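Local coordinates for invasion-associated protein B (Bartonella henselae, PDB 3DTD) that is of unknown biochemical function but is probably linked to bacterial invasion of host cells, at residues V92-A97 against H130-M135; M62-N67 against I115-N120; Y29-I34 against F149-G154. One frame throughout, in Å; residues are numbered along the deposited sequence.

From the N terminus the chain first lays down 29-34, whose partner 149-154 follows only after more than a hundred residues, so contact 3 closes the widest loop and encloses the other two. Segment 62-67 comes next, then 92-97, 115-120 and 130-135; contacts 1 and 2 therefore cross. Contact 3 ties the edge of the seven-stranded sheet to the four-stranded sheet, contact 2 joins two strands of the larger sheet that are not neighbours, and contact 1 holds the turn leaving strand 88-92 against strand 130-136 of the smaller sheet. M62 of contact 2 touches both L131 of contact 1 and W32 of contact 3, while L131 N lies 2.8 Å from V150 O, linking contacts 1 and 3.

Contact 1 (V92-A97 against H130-M135); sequences VDEGKA and HLKLAM
D93 takes hold of H130 at both ends of its backbone. D93 N donates to H130 O at 3.0 Å, and H130 N returns a bond of 2.9 Å to D93 OD1. That oxygen is met on its syn side, although the N-H comes in from 32° outside the carboxylate plane. The D93 CB points away from the strand; with CG placed beside the backbone N (chi1 -61°), the carboxylate folds back to it. The other oxygen, OD2, accepts from K129 N, so one carboxylate grips two successive backbone N-H groups.

Beside this pair, V92 and L131 form an antiparallel non-hydrogen-bonded pair, and V92 CG2 meets L131 CD1 at 4.2 Å. Y121 of helix 119-127 covers both side chains. The extended chain of K132 passes along the turn, its CD 3.5 Å from D93 O, and brings NZ to 4.0 Å from E94 OE2, an attraction longer than a salt bridge. Further out, the H130 ring stacks on F149 of the next strand, and H130 also packs against E27 of a second subunit.

What sets D93 in place is a type II' turn from V92 to G95, in which D93 adopts a positive phi of 53°. This turn begins the connection of the beta-hairpin formed by strands 88-92 and 98-101, antiparallel neighbours in the four-stranded sheet, with strand 130-136 on the other side of 88-92.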
ATOM      1  N   VAL C  92       4.504  44.526 -18.871  1.00 46.27           N
ATOM      2  CA  VAL C  92       3.641  44.039 -19.940  1.00 45.53           C
ATOM      3  C   VAL C  92       4.424  44.070 -21.248  1.00 50.58           C
ATOM      4  O   VAL C  92       4.693  45.144 -21.802  1.00 51.19           O
ATOM      5  CB  VAL C  92       2.335  44.846 -20.088  1.00 43.86           C
ATOM      6  CG1 VAL C  92       1.367  44.100 -20.981  1.00 41.13           C
ATOM      7  CG2 VAL C  92       1.707  45.111 -18.738  1.00 37.30           C
ATOM      8  N   ASP C  93       4.792  42.873 -21.707  1.00 49.61           N
ATOM      9  CA  ASP C  93       5.607  42.658 -22.905  1.00 50.36           C
ATOM     10  C   ASP C  93       6.909  43.465 -22.881  1.00 48.33           C
ATOM     11  O   ASP C  93       7.748  43.250 -22.006  1.00 44.96           O
ATOM     12  CB  ASP C  93       4.788  42.889 -24.186  1.00 51.56           C
ATOM     13  CG  ASP C  93       3.602  41.943 -24.301  1.00 52.67           C
ATOM     14  OD1 ASP C  93       3.795  40.708 -24.220  1.00 51.62           O
ATOM     15  OD2 ASP C  93       2.472  42.437 -24.479  1.00 50.84           O
ATOM     16  N   GLU C  94       7.060  44.401 -23.817  1.00 51.88           N
ATOM     17  CA  GLU C  94       8.286  45.197 -23.930  1.00 55.80           C
ATOM     18  C   GLU C  94       8.030  46.698 -23.819  1.00 50.17           C
ATOM     19  O   GLU C  94       8.910  47.507 -24.119  1.00 50.66           O
ATOM     20  CB  GLU C  94       9.015  44.876 -25.241  1.00 56.48           C
ATOM     21  CG  GLU C  94       9.656  43.492 -25.281  1.00 65.71           C
ATOM     22  CD  GLU C  94      10.342  43.192 -26.607  1.00 74.28           C
ATOM     23  OE1 GLU C  94      11.181  44.006 -27.055  1.00 82.29           O
ATOM     24  OE2 GLU C  94      10.047  42.130 -27.197  1.00 92.89           O
ATOM     25  N   GLY C  95       6.832  47.063 -23.367  1.00 49.24           N
ATOM     26  CA  GLY C  95       6.424  48.462 -23.272  1.00 45.63           C
ATOM     27  C   GLY C  95       6.783  49.156 -21.969  1.00 43.27           C
ATOM     28  O   GLY C  95       7.555  48.639 -21.163  1.00 43.44           O
ATOM     29  N   LYS C  96       6.187  50.328 -21.765  1.00 43.46           N
ATOM     30  CA  LYS C  96       6.538  51.222 -20.662  1.00 47.03           C
ATOM     31  C   LYS C  96       5.776  50.958 -19.362  1.00 47.73           C
ATOM     32  O   LYS C  96       6.001  51.647 -18.361  1.00 48.89           O
ATOM     33  CB  LYS C  96       6.340  52.684 -21.085  1.00 50.51           C
ATOM     34  CG  LYS C  96       7.381  53.216 -22.065  1.00 53.63           C
ATOM     35  CD  LYS C  96       7.060  54.653 -22.440  1.00 61.66           C
ATOM     36  CE  LYS C  96       8.117  55.251 -23.349  1.00 63.10           C
ATOM     37  NZ  LYS C  96       7.762  56.648 -23.734  1.00 69.08           N
ATOM     38  N   ALA C  97       4.877  49.975 -19.378  1.00 44.08           N
ATOM     39  CA  ALA C  97       4.156  49.591 -18.169  1.00 43.80           C
ATOM     40  C   ALA C  97       5.037  48.724 -17.277  1.00 44.42           C
ATOM     41  O   ALA C  97       5.029  47.498 -17.384  1.00 33.34           O
ATOM     42  CB  ALA C  97       2.856  48.885 -18.509  1.00 39.66           C
ATOM     43  N   HIS C 130       1.974  38.886 -22.813  1.00 45.42           N
ATOM     44  CA  HIS C 130       2.712  38.336 -21.685  1.00 44.84           C
ATOM     45  C   HIS C 130       2.938  39.365 -20.621  1.00 44.18           C
ATOM     46  O   HIS C 130       3.253  40.464 -20.890  1.00 43.39           O
ATOM     47  CB  HIS C 130       4.074  37.858 -22.115  1.00 46.90           C
ATOM     48  CG  HIS C 130       4.062  36.527 -22.763  1.00 54.60           C
ATOM     49  ND1 HIS C 130       5.151  35.700 -22.778  1.00 64.62           N
ATOM     50  CD2 HIS C 130       3.090  35.878 -23.427  1.00 62.23           C
ATOM     51  CE1 HIS C 130       4.840  34.588 -23.404  1.00 65.88           C
ATOM     52  NE2 HIS C 130       3.599  34.678 -23.820  1.00 62.14           N
ATOM     53  N   LEU C 131       2.803  38.975 -19.391  1.00 41.57           N
ATOM     54  CA  LEU C 131       3.294  39.778 -18.281  1.00 41.21           C
ATOM     55  C   LEU C 131       4.630  39.194 -17.844  1.00 42.10           C
ATOM     56  O   LEU C 131       4.677  38.159 -17.182  1.00 42.53           O
ATOM     57  CB  LEU C 131       2.295  39.801 -17.125  1.00 38.75           C
ATOM     58  CG  LEU C 131       2.705  40.582 -15.868  1.00 38.32           C
ATOM     59  CD1 LEU C 131       2.954  42.062 -16.158  1.00 37.90           C
ATOM     60  CD2 LEU C 131       1.645  40.428 -14.818  1.00 37.05           C
ATOM     61  N   LYS C 132       5.713  39.850 -18.250  1.00 43.72           N
ATOM     62  CA  LYS C 132       7.064  39.361 -18.002  1.00 42.98           C
ATOM     63  C   LYS C 132       7.516  39.652 -16.578  1.00 42.41           C
ATOM     64  O   LYS C 132       7.309  40.752 -16.058  1.00 40.11           O
ATOM     65  CB  LYS C 132       8.047  39.971 -19.004  1.00 47.20           C
ATOM     66  CG  LYS C 132       7.879  39.469 -20.435  1.00 53.94           C
ATOM     67  CD  LYS C 132       8.954  40.037 -21.345  1.00 69.04           C
ATOM     68  CE  LYS C 132       8.771  39.561 -22.777  1.00 83.49           C
ATOM     69  NZ  LYS C 132       9.803  40.132 -23.694  1.00 87.36           N
ATOM     70  N   LEU C 133       8.126  38.651 -15.951  1.00 43.77           N
ATOM     71  CA  LEU C 133       8.655  38.794 -14.596  1.00 43.75           C
ATOM     72  C   LEU C 133      10.183  38.803 -14.588  1.00 41.95           C
ATOM     73  O   LEU C 133      10.820  38.062 -15.340  1.00 41.50           O
ATOM     74  CB  LEU C 133       8.141  37.682 -13.676  1.00 43.71           C
ATOM     75  CG  LEU C 133       6.698  37.532 -13.167  1.00 45.76           C
ATOM     76  CD1 LEU C 133       5.770  38.709 -13.499  1.00 43.26           C
ATOM     77  CD2 LEU C 133       6.096  36.241 -13.667  1.00 46.50           C
ATOM     78  N   ALA C 134      10.757  39.649 -13.738  1.00 41.94           N
ATOM     79  CA  ALA C 134      12.207  39.718 -13.549  1.00 42.56           C
ATOM     80  C   ALA C 134      12.551  39.747 -12.061  1.00 40.75           C
ATOM     81  O   ALA C 134      12.038  40.583 -11.311  1.00 40.17           O
ATOM     82  CB  ALA C 134      12.782  40.940 -14.258  1.00 43.45           C
ATOM     83  N   MET C 135      13.413  38.825 -11.639  1.00 42.05           N
ATOM     84  CA  MET C 135      13.825  38.730 -10.233  1.00 41.47           C
ATOM     85  C   MET C 135      15.267  38.237 -10.093  1.00 43.88           C
ATOM     86  O   MET C 135      15.926  37.934 -11.088  1.00 43.74           O
ATOM     87  CB  MET C 135      12.843  37.861  -9.427  1.00 39.15           C
ATOM     88  CG  MET C 135      12.661  36.439  -9.939  1.00 39.34           C
ATOM     89  SD  MET C 135      11.071  35.714  -9.482  1.00 36.97           S
ATOM     90  CE  MET C 135       9.994  36.413 -10.724  1.00 41.61           C
TER

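Contact 2 (M62-N67 against I115-N120); sequences MSVVLN and IVFDKN
M62 leaves its strand with CG anti to the backbone N and bends at the thioether (chi3 -75°), which carries its CE methyl across to I115. The I115 branch that receives it takes the crowded position, CG1 lying between the backbone N and the carbonyl carbon (chi1 35°), and reaches back toward 62-67. The two ends meet obliquely, M62 CE 3.7 Å from I115 CD1. The same CD1 methyl also touches V64 CG2 at 4.1 Å, here with the side chains crossing at about a right angle, so the isoleucine tip bridges two residues that point to one side of strand 58-66.

F117, two residues on, offers the edge of its ring. V64 CG2 lies near the ring plane, 4.1 Å from F117 CE1, and M62 CE comes to the same ring near its plane but more loosely, at 4.5 Å from F117 CZ.

The backbones are well apart: the strand segments approach to 9.1 Å between axes and run in broadly the same direction, at 46°. Strand 72-78 fills the interval, bonded through N75 to S63 and through G74 to I115, while its V72 and L76 join the same apolar layer. Helix 119-127 closes over F117 with Y121, V122 and L125; D118 is its N-cap, bonding the backbone N of Y121.

All four residues that touch are buried and meet through carbon atoms. The contact consequently rests on dispersion and the exclusion of water rather than on directional bonds, in a core shared by the larger sheet, helix 119-127 and L131 of the smaller sheet.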
ATOM      1  N   MET C  62      -1.019  33.676 -10.392  1.00 38.71           N
ATOM      2  CA  MET C  62      -1.518  35.032 -10.215  1.00 37.27           C
ATOM      3  C   MET C  62      -2.996  34.989  -9.869  1.00 36.75           C
ATOM      4  O   MET C  62      -3.760  34.311 -10.539  1.00 39.05           O
ATOM      5  CB  MET C  62      -1.272  35.872 -11.476  1.00 35.21           C
ATOM      6  CG  MET C  62      -1.861  37.287 -11.419  1.00 44.34           C
ATOM      7  SD  MET C  62      -1.201  38.439 -12.638  1.00 41.24           S
ATOM      8  CE  MET C  62       0.392  38.754 -11.899  1.00 57.47           C
ATOM      9  N   SER C  63      -3.383  35.700  -8.813  1.00 38.48           N
ATOM     10  CA  SER C  63      -4.782  35.808  -8.406  1.00 39.80           C
ATOM     11  C   SER C  63      -5.129  37.275  -8.182  1.00 42.59           C
ATOM     12  O   SER C  63      -4.372  38.004  -7.543  1.00 44.06           O
ATOM     13  CB  SER C  63      -5.050  34.987  -7.143  1.00 38.57           C
ATOM     14  OG  SER C  63      -6.437  34.731  -6.983  1.00 44.80           O
ATOM     15  N   VAL C  64      -6.278  37.697  -8.707  1.00 43.01           N
ATOM     16  CA  VAL C  64      -6.604  39.116  -8.835  1.00 42.90           C
ATOM     17  C   VAL C  64      -8.093  39.405  -8.569  1.00 42.41           C
ATOM     18  O   VAL C  64      -8.963  38.639  -8.984  1.00 39.93           O
ATOM     19  CB  VAL C  64      -6.091  39.656 -10.218  1.00 45.63           C
ATOM     20  CG1 VAL C  64      -7.135  40.464 -10.975  1.00 47.44           C
ATOM     21  CG2 VAL C  64      -4.787  40.423 -10.045  1.00 50.37           C
ATOM     22  N   VAL C  65      -8.363  40.485  -7.832  1.00 43.82           N
ATOM     23  CA  VAL C  65      -9.727  40.965  -7.591  1.00 44.96           C
ATOM     24  C   VAL C  65      -9.924  42.388  -8.106  1.00 46.88           C
ATOM     25  O   VAL C  65      -8.965  43.150  -8.244  1.00 44.42           O
ATOM     26  CB  VAL C  65     -10.145  40.903  -6.085  1.00 45.12           C
ATOM     27  CG1 VAL C  65     -10.254  39.469  -5.610  1.00 47.83           C
ATOM     28  CG2 VAL C  65      -9.187  41.703  -5.195  1.00 43.53           C
ATOM     29  N   LEU C  66     -11.178  42.726  -8.394  1.00 42.73           N
ATOM     30  CA  LEU C  66     -11.572  44.074  -8.773  1.00 44.43           C
ATOM     31  C   LEU C  66     -12.171  44.763  -7.546  1.00 50.75           C
ATOM     32  O   LEU C  66     -13.231  44.361  -7.047  1.00 42.86           O
ATOM     33  CB  LEU C  66     -12.614  44.024  -9.894  1.00 46.18           C
ATOM     34  CG  LEU C  66     -12.832  45.142 -10.927  1.00 49.58           C
ATOM     35  CD1 LEU C  66     -14.322  45.285 -11.153  1.00 44.71           C
ATOM     36  CD2 LEU C  66     -12.197  46.500 -10.607  1.00 46.83           C
ATOM     37  N   ASN C  67     -11.491  45.798  -7.065  1.00 57.34           N
ATOM     38  CA  ASN C  67     -11.950  46.532  -5.887  1.00 65.74           C
ATOM     39  C   ASN C  67     -13.055  47.527  -6.220  1.00 70.43           C
ATOM     40  O   ASN C  67     -13.229  47.910  -7.385  1.00 65.74           O
ATOM     41  CB  ASN C  67     -10.782  47.231  -5.188  1.00 63.84           C
ATOM     42  CG  ASN C  67      -9.719  46.260  -4.722  1.00 60.88           C
ATOM     43  OD1 ASN C  67      -9.930  45.495  -3.782  1.00 61.24           O
ATOM     44  ND2 ASN C  67      -8.567  46.283  -5.384  1.00 53.63           N
ATOM     45  N   ILE C 115       0.489  42.709  -5.539  1.00 45.05           N
ATOM     46  CA  ILE C 115       0.456  43.533  -6.739  1.00 49.18           C
ATOM     47  C   ILE C 115      -0.770  44.437  -6.734  1.00 48.42           C
ATOM     48  O   ILE C 115      -1.856  44.018  -6.345  1.00 47.10           O
ATOM     49  CB  ILE C 115       0.482  42.674  -8.029  1.00 49.79           C
ATOM     50  CG1 ILE C 115      -0.287  41.364  -7.813  1.00 54.66           C
ATOM     51  CG2 ILE C 115       1.921  42.376  -8.421  1.00 51.35           C
ATOM     52  CD1 ILE C 115      -0.814  40.703  -9.055  1.00 48.26           C
ATOM     53  N   VAL C 116      -0.568  45.692  -7.129  1.00 50.35           N
ATOM     54  CA  VAL C 116      -1.647  46.657  -7.313  1.00 50.57           C
ATOM     55  C   VAL C 116      -1.470  47.288  -8.697  1.00 50.84           C
ATOM     56  O   VAL C 116      -0.401  47.813  -9.011  1.00 49.69           O
ATOM     57  CB  VAL C 116      -1.648  47.754  -6.207  1.00 51.48           C
ATOM     58  CG1 VAL C 116      -2.656  48.849  -6.520  1.00 51.76           C
ATOM     59  CG2 VAL C 116      -1.951  47.155  -4.838  1.00 52.11           C
ATOM     60  N   PHE C 117      -2.513  47.216  -9.521  1.00 51.16           N
ATOM     61  CA  PHE C 117      -2.479  47.779 -10.870  1.00 53.07           C
ATOM     62  C   PHE C 117      -3.360  49.021 -10.979  1.00 55.16           C
ATOM     63  O   PHE C 117      -4.555  48.962 -10.685  1.00 56.59           O
ATOM     64  CB  PHE C 117      -2.944  46.742 -11.896  1.00 51.21           C
ATOM     65  CG  PHE C 117      -2.165  45.455 -11.874  1.00 50.80           C
ATOM     66  CD1 PHE C 117      -2.811  44.242 -11.671  1.00 52.43           C
ATOM     67  CD2 PHE C 117      -0.792  45.451 -12.066  1.00 51.58           C
ATOM     68  CE1 PHE C 117      -2.097  43.049 -11.661  1.00 51.02           C
ATOM     69  CE2 PHE C 117      -0.071  44.265 -12.057  1.00 49.49           C
ATOM     70  CZ  PHE C 117      -0.725  43.063 -11.855  1.00 47.78           C
ATOM     71  N   ASP C 118      -2.771  50.139 -11.406  1.00 57.80           N
ATOM     72  CA  ASP C 118      -3.549  51.348 -11.705  1.00 61.72           C
ATOM     73  C   ASP C 118      -4.274  51.242 -13.053  1.00 61.46           C
ATOM     74  O   ASP C 118      -4.035  50.296 -13.808  1.00 60.74           O
ATOM     75  CB  ASP C 118      -2.690  52.625 -11.613  1.00 62.14           C
ATOM     76  CG  ASP C 118      -1.438  52.584 -12.488  1.00 67.79           C
ATOM     77  OD1 ASP C 118      -1.511  52.250 -13.688  1.00 70.16           O
ATOM     78  OD2 ASP C 118      -0.358  52.926 -11.967  1.00 74.70           O
ATOM     79  N   LYS C 119      -5.136  52.221 -13.346  1.00 62.93           N
ATOM     80  CA  LYS C 119      -5.956  52.252 -14.570  1.00 61.77           C
ATOM     81  C   LYS C 119      -5.145  52.080 -15.855  1.00 58.57           C
ATOM     82  O   LYS C 119      -5.581  51.390 -16.779  1.00 56.32           O
ATOM     83  CB  LYS C 119      -6.761  53.557 -14.659  1.00 66.56           C
ATOM     84  CG  LYS C 119      -7.500  53.972 -13.386  1.00 79.32           C
ATOM     85  CD  LYS C 119      -8.827  53.243 -13.212  1.00 86.43           C
ATOM     86  CE  LYS C 119      -9.536  53.703 -11.944  1.00 91.34           C
ATOM     87  NZ  LYS C 119     -10.808  52.964 -11.702  1.00 92.26           N
ATOM     88  N   ASN C 120      -3.970  52.706 -15.896  1.00 57.01           N
ATOM     89  CA  ASN C 120      -3.087  52.648 -17.056  1.00 56.28           C
ATOM     90  C   ASN C 120      -2.419  51.288 -17.233  1.00 55.73           C
ATOM     91  O   ASN C 120      -2.234  50.830 -18.362  1.00 55.42           O
ATOM     92  CB  ASN C 120      -2.026  53.754 -16.982  1.00 62.19           C
ATOM     93  CG  ASN C 120      -2.629  55.137 -16.759  1.00 68.99           C
ATOM     94  OD1 ASN C 120      -2.148  55.906 -15.926  1.00 75.82           O
ATOM     95  ND2 ASN C 120      -3.690  55.454 -17.499  1.00 63.73           N
TER

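Contact 3 (Y29-I34 against F149-G154); sequences YGLWSI and FVQLNG
The indole of W32 stands with its pyrrole edge against the 149-154 backbone, swung there by a CG set beside the backbone N (chi1 -77°). N153 O lies in the ring plane at this edge, 3.4 Å from W32 CD1, and the L152 CA also sits near the plane there. Q151 O takes the indole N-H, W32 NE1 being 3.0 Å away; the donor lies in the carbonyl plane, on a lone pair, but the oxygen is tilted 29° out of the ring plane and the bond is bent, with 138° at the hydrogen. Beyond it, W32 CZ2 meets V150 CG1 at 3.8 Å. Elsewhere around the indole, F155 makes an edge-to-face contact, and M47 and R49 of strand 42-52 pack on it. The Y29 ring leads away from the contact, its OH bonded to E27.

The same N153 O accepts a hydrogen bond from L31 N, 2.9 Å long and nearly straight.

The donor belongs to a tight beta-hairpin. A type II' turn from Y29 to W32 joins strands 27-29 and 32-39 at the edge of the seven-stranded sheet, and here it meets the loop that runs from strand 144-151, an edge of the four-stranded sheet, into helix 155-168. Two glycines allow the close approach: the CA atoms of G30 and G154 are 4.2 Å apart, and the G154 CA makes a C-H...O contact of 3.3 Å with Y29 O. G154 is also the N-cap residue of the helix.

Facing a second subunit, L31 CD1 rests on Q151 CB at 3.7 Å and runs obliquely past the glutamine chain. The same methyl lies against the Q151 amide, whose OE1 accepts the backbone N of T28 of the second subunit; that T28 also packs on L31.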
ATOM      1  N   TYR C  29     -12.129  31.982 -19.331  1.00 38.49           N
ATOM      2  CA  TYR C  29     -12.002  32.999 -20.364  1.00 35.59           C
ATOM      3  C   TYR C  29     -10.587  32.965 -20.902  1.00 35.89           C
ATOM      4  O   TYR C  29      -9.670  33.522 -20.297  1.00 39.14           O
ATOM      5  CB  TYR C  29     -12.357  34.385 -19.819  1.00 38.46           C
ATOM      6  CG  TYR C  29     -13.803  34.493 -19.407  1.00 40.34           C
ATOM      7  CD1 TYR C  29     -14.791  34.792 -20.342  1.00 37.32           C
ATOM      8  CD2 TYR C  29     -14.188  34.271 -18.084  1.00 37.19           C
ATOM      9  CE1 TYR C  29     -16.123  34.875 -19.972  1.00 40.51           C
ATOM     10  CE2 TYR C  29     -15.522  34.348 -17.704  1.00 38.02           C
ATOM     11  CZ  TYR C  29     -16.483  34.649 -18.652  1.00 40.26           C
ATOM     12  OH  TYR C  29     -17.803  34.732 -18.287  1.00 49.69           O
ATOM     13  N   GLY C  30     -10.425  32.283 -22.034  1.00 35.05           N
ATOM     14  CA  GLY C  30      -9.122  32.047 -22.626  1.00 34.46           C
ATOM     15  C   GLY C  30      -8.303  31.170 -21.707  1.00 36.65           C
ATOM     16  O   GLY C  30      -8.660  30.020 -21.453  1.00 38.74           O
ATOM     17  N   LEU C  31      -7.217  31.735 -21.191  1.00 34.91           N
ATOM     18  CA  LEU C  31      -6.341  31.031 -20.264  1.00 32.62           C
ATOM     19  C   LEU C  31      -6.643  31.401 -18.809  1.00 32.59           C
ATOM     20  O   LEU C  31      -6.052  30.850 -17.885  1.00 34.77           O
ATOM     21  CB  LEU C  31      -4.873  31.301 -20.604  1.00 30.30           C
ATOM     22  CG  LEU C  31      -4.336  30.769 -21.938  1.00 31.89           C
ATOM     23  CD1 LEU C  31      -2.926  31.260 -22.178  1.00 24.81           C
ATOM     24  CD2 LEU C  31      -4.378  29.246 -22.006  1.00 28.33           C
ATOM     25  N   TRP C  32      -7.585  32.317 -18.614  1.00 34.26           N
ATOM     26  CA  TRP C  32      -7.908  32.814 -17.279  1.00 34.16           C
ATOM     27  C   TRP C  32      -9.161  32.177 -16.697  1.00 35.27           C
ATOM     28  O   TRP C  32     -10.100  31.854 -17.426  1.00 33.73           O
ATOM     29  CB  TRP C  32      -8.005  34.343 -17.289  1.00 31.59           C
ATOM     30  CG  TRP C  32      -6.662  34.979 -17.297  1.00 30.31           C
ATOM     31  CD1 TRP C  32      -5.825  35.114 -18.367  1.00 26.72           C
ATOM     32  CD2 TRP C  32      -5.973  35.541 -16.171  1.00 29.99           C
ATOM     33  NE1 TRP C  32      -4.660  35.731 -17.980  1.00 29.99           N
ATOM     34  CE2 TRP C  32      -4.723  36.007 -16.638  1.00 30.83           C
ATOM     35  CE3 TRP C  32      -6.290  35.697 -14.813  1.00 28.86           C
ATOM     36  CZ2 TRP C  32      -3.792  36.624 -15.796  1.00 32.14           C
ATOM     37  CZ3 TRP C  32      -5.366  36.312 -13.977  1.00 30.04           C
ATOM     38  CH2 TRP C  32      -4.130  36.767 -14.473  1.00 32.64           C
ATOM     39  N   SER C  33      -9.147  31.980 -15.380  1.00 35.32           N
ATOM     40  CA  SER C  33     -10.261  31.368 -14.657  1.00 33.97           C
ATOM     41  C   SER C  33     -10.898  32.332 -13.657  1.00 34.89           C
ATOM     42  O   SER C  33     -10.232  33.223 -13.134  1.00 31.89           O
ATOM     43  CB  SER C  33      -9.804  30.101 -13.929  1.00 35.00           C
ATOM     44  OG  SER C  33      -9.278  29.143 -14.830  1.00 40.13           O
ATOM     45  N   ILE C  34     -12.193  32.145 -13.404  1.00 37.30           N
ATOM     46  CA  ILE C  34     -12.927  32.933 -12.415  1.00 37.86           C
ATOM     47  C   ILE C  34     -13.678  32.033 -11.429  1.00 38.20           C
ATOM     48  O   ILE C  34     -14.434  31.142 -11.829  1.00 37.73           O
ATOM     49  CB  ILE C  34     -13.904  33.956 -13.075  1.00 39.31           C
ATOM     50  CG1 ILE C  34     -13.119  35.058 -13.784  1.00 39.00           C
ATOM     51  CG2 ILE C  34     -14.842  34.595 -12.036  1.00 35.83           C
ATOM     52  CD1 ILE C  34     -13.957  35.934 -14.654  1.00 40.74           C
ATOM     53  N   PHE C 149       6.885  34.330 -16.809  1.00 42.14           N
ATOM     54  CA  PHE C 149       5.826  35.206 -17.301  1.00 41.17           C
ATOM     55  C   PHE C 149       4.455  34.687 -16.891  1.00 40.87           C
ATOM     56  O   PHE C 149       4.313  33.538 -16.468  1.00 41.53           O
ATOM     57  CB  PHE C 149       5.887  35.367 -18.837  1.00 44.39           C
ATOM     58  CG  PHE C 149       6.006  34.065 -19.580  1.00 47.84           C
ATOM     59  CD1 PHE C 149       4.875  33.306 -19.877  1.00 47.22           C
ATOM     60  CD2 PHE C 149       7.253  33.592 -19.978  1.00 48.94           C
ATOM     61  CE1 PHE C 149       4.988  32.103 -20.545  1.00 49.56           C
ATOM     62  CE2 PHE C 149       7.374  32.387 -20.645  1.00 50.32           C
ATOM     63  CZ  PHE C 149       6.245  31.643 -20.923  1.00 51.81           C
ATOM     64  N   VAL C 150       3.452  35.552 -17.013  1.00 39.61           N
ATOM     65  CA  VAL C 150       2.053  35.153 -16.937  1.00 35.68           C
ATOM     66  C   VAL C 150       1.427  35.465 -18.302  1.00 37.29           C
ATOM     67  O   VAL C 150       1.557  36.578 -18.804  1.00 36.85           O
ATOM     68  CB  VAL C 150       1.297  35.886 -15.789  1.00 35.21           C
ATOM     69  CG1 VAL C 150      -0.168  35.483 -15.748  1.00 29.06           C
ATOM     70  CG2 VAL C 150       1.945  35.589 -14.441  1.00 32.12           C
ATOM     71  N   GLN C 151       0.784  34.470 -18.910  1.00 37.74           N
ATOM     72  CA  GLN C 151       0.134  34.652 -20.206  1.00 36.05           C
ATOM     73  C   GLN C 151      -1.183  35.397 -20.022  1.00 36.79           C
ATOM     74  O   GLN C 151      -1.961  35.080 -19.121  1.00 36.06           O
ATOM     75  CB  GLN C 151      -0.099  33.308 -20.888  1.00 35.04           C
ATOM     76  CG  GLN C 151       1.163  32.528 -21.197  1.00 36.08           C
ATOM     77  CD  GLN C 151       0.874  31.199 -21.860  1.00 39.49           C
ATOM     78  OE1 GLN C 151       0.709  31.123 -23.075  1.00 44.44           O
ATOM     79  NE2 GLN C 151       0.816  30.138 -21.060  1.00 37.82           N
ATOM     80  N   LEU C 152      -1.422  36.385 -20.881  1.00 39.39           N
ATOM     81  CA  LEU C 152      -2.543  37.311 -20.712  1.00 37.02           C
ATOM     82  C   LEU C 152      -3.746  37.059 -21.628  1.00 35.97           C
ATOM     83  O   LEU C 152      -4.678  37.858 -21.651  1.00 39.71           O
ATOM     84  CB  LEU C 152      -2.061  38.764 -20.855  1.00 35.03           C
ATOM     85  CG  LEU C 152      -0.994  39.264 -19.875  1.00 35.01           C
ATOM     86  CD1 LEU C 152      -0.465  40.621 -20.323  1.00 34.24           C
ATOM     87  CD2 LEU C 152      -1.515  39.324 -18.431  1.00 30.39           C
ATOM     88  N   ASN C 153      -3.726  35.959 -22.379  1.00 39.16           N
ATOM     89  CA  ASN C 153      -4.851  35.603 -23.248  1.00 38.07           C
ATOM     90  C   ASN C 153      -6.118  35.318 -22.442  1.00 39.06           C
ATOM     91  O   ASN C 153      -6.185  34.345 -21.689  1.00 39.34           O
ATOM     92  CB  ASN C 153      -4.513  34.417 -24.157  1.00 41.24           C
ATOM     93  CG  ASN C 153      -5.627  34.105 -25.146  1.00 44.16           C
ATOM     94  OD1 ASN C 153      -6.446  33.216 -24.916  1.00 50.41           O
ATOM     95  ND2 ASN C 153      -5.677  34.856 -26.238  1.00 50.34           N
ATOM     96  N   GLY C 154      -7.102  36.199 -22.589  1.00 36.66           N
ATOM     97  CA  GLY C 154      -8.354  36.088 -21.863  1.00 30.90           C
ATOM     98  C   GLY C 154      -8.481  37.032 -20.680  1.00 34.38           C
ATOM     99  O   GLY C 154      -9.513  37.029 -20.012  1.00 37.82           O
TER